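Local coordinates for protein NLP/P60 (Enterococcus faecium, PDB 6B8C) that probably cleaves peptide bonds in the stem peptides of bacterial peptidoglycan, acting as a secreted NlpC/p60 endopeptidase that releases muropeptides, at residues 88-91 and 92-96. Sequence-based numbering, arbitrary orientation.
Sequences SQAK and AGDLL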
# COMPACT_ATOMS: atom_id res chain seq x y z
N SER A 88 3.58 -10.49 -10.36
CA SER A 88 3.53 -11.93 -10.13
C SER A 88 4.43 -12.33 -8.96
O SER A 88 4.07 -13.19 -8.15
CB SER A 88 3.94 -12.69 -11.39
OG SER A 88 3.15 -12.30 -12.50
N GLN A 89 5.60 -11.71 -8.86
CA GLN A 89 6.58 -12.03 -7.84
C GLN A 89 6.38 -11.24 -6.55
O GLN A 89 7.33 -11.06 -5.78
CB GLN A 89 7.99 -11.81 -8.39
CG GLN A 89 8.22 -12.50 -9.72
CD GLN A 89 9.41 -11.94 -10.48
OE1 GLN A 89 10.24 -11.23 -9.92
NE2 GLN A 89 9.49 -12.26 -11.77
N ALA A 90 5.16 -10.76 -6.31
CA ALA A 90 4.85 -9.99 -5.11
C ALA A 90 4.36 -10.93 -4.01
O ALA A 90 3.36 -11.63 -4.19
CB ALA A 90 3.79 -8.92 -5.41
N LYS A 91 5.07 -10.94 -2.89
CA LYS A 91 4.66 -11.71 -1.72
C LYS A 91 3.89 -10.80 -0.76
O LYS A 91 3.82 -9.58 -0.93
CB LYS A 91 5.88 -12.33 -1.05
CG LYS A 91 6.75 -13.16 -2.01
CD LYS A 91 8.04 -13.65 -1.36
CE LYS A 91 7.80 -14.78 -0.36
NZ LYS A 91 9.08 -15.37 0.14
N ALA A 92 3.30 -11.43 0.26
CA ALA A 92 2.54 -10.68 1.25
C ALA A 92 3.42 -9.64 1.93
O ALA A 92 4.48 -9.97 2.46
CB ALA A 92 1.94 -11.64 2.28
N GLY A 93 2.97 -8.39 1.91
CA GLY A 93 3.70 -7.28 2.49
C GLY A 93 4.34 -6.35 1.48
O GLY A 93 4.58 -5.18 1.81
N ASP A 94 4.62 -6.83 0.27
CA ASP A 94 5.23 -5.98 -0.74
C ASP A 94 4.29 -4.84 -1.12
O ASP A 94 3.09 -4.88 -0.86
CB ASP A 94 5.61 -6.79 -1.98
CG ASP A 94 6.73 -7.77 -1.72
OD1 ASP A 94 6.72 -8.86 -2.34
OD2 ASP A 94 7.61 -7.47 -0.89
N LEU A 95 4.85 -3.82 -1.76
CA LEU A 95 4.07 -2.68 -2.21
C LEU A 95 3.70 -2.86 -3.68
O LEU A 95 4.47 -3.42 -4.45
CB LEU A 95 4.84 -1.37 -2.01
CG LEU A 95 5.01 -0.90 -0.56
CD1 LEU A 95 5.97 0.28 -0.47
CD2 LEU A 95 3.67 -0.54 0.04
N LEU A 96 2.51 -2.40 -4.05
CA LEU A 96 2.01 -2.49 -5.42
C LEU A 96 1.71 -1.08 -5.92
O LEU A 96 1.08 -0.30 -5.20
CB LEU A 96 0.76 -3.35 -5.51
CG LEU A 96 0.84 -4.75 -4.90
CD1 LEU A 96 -0.53 -5.39 -4.87
CD2 LEU A 96 1.82 -5.62 -5.66
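A type II beta turn from Lys91 to Asp94 leads the chain into strand 95-98 of the six-stranded antiparallel sheet, and the two end residues of the turn are tied together twice. The backbone N of Asp94 gives its hydrogen to Lys91 O over 3.1 Å, in a nearly straight bond (164°). In return the carboxylate of Asp94 reaches back along the turn, and its OD1 accepts a hydrogen bond from the amide of Lys91, with 2.7 Å from Lys91 N to Asp94 OD1. That amide approaches on the anti side of OD1, 30° out of the carboxylate plane. A chi1 of -68° sets CG of Asp94 beside its own backbone N, which turns the carboxylate back toward Lys91 N. OD2 takes a weak hydrogen bond from Met142 N, just after strand 138-141. At the third position Gly93 adopts a positive phi, where a CB would press on the preceding carbonyl oxygen; its own O is hydrogen-bonded to Tyr63 OH of helix 55-67. Next to this polar pair, Ala90 CB meets the CD2 branch of Leu96 at 3.9 Å, and both side chains also rest on Ala139 of strand 138-141. The arrangement is that of a type II turn with glycine at its third position, its backbone bond backed by the side chain of the fourth residue, at the entrance to an inner strand of the NlpC/P60 sheet.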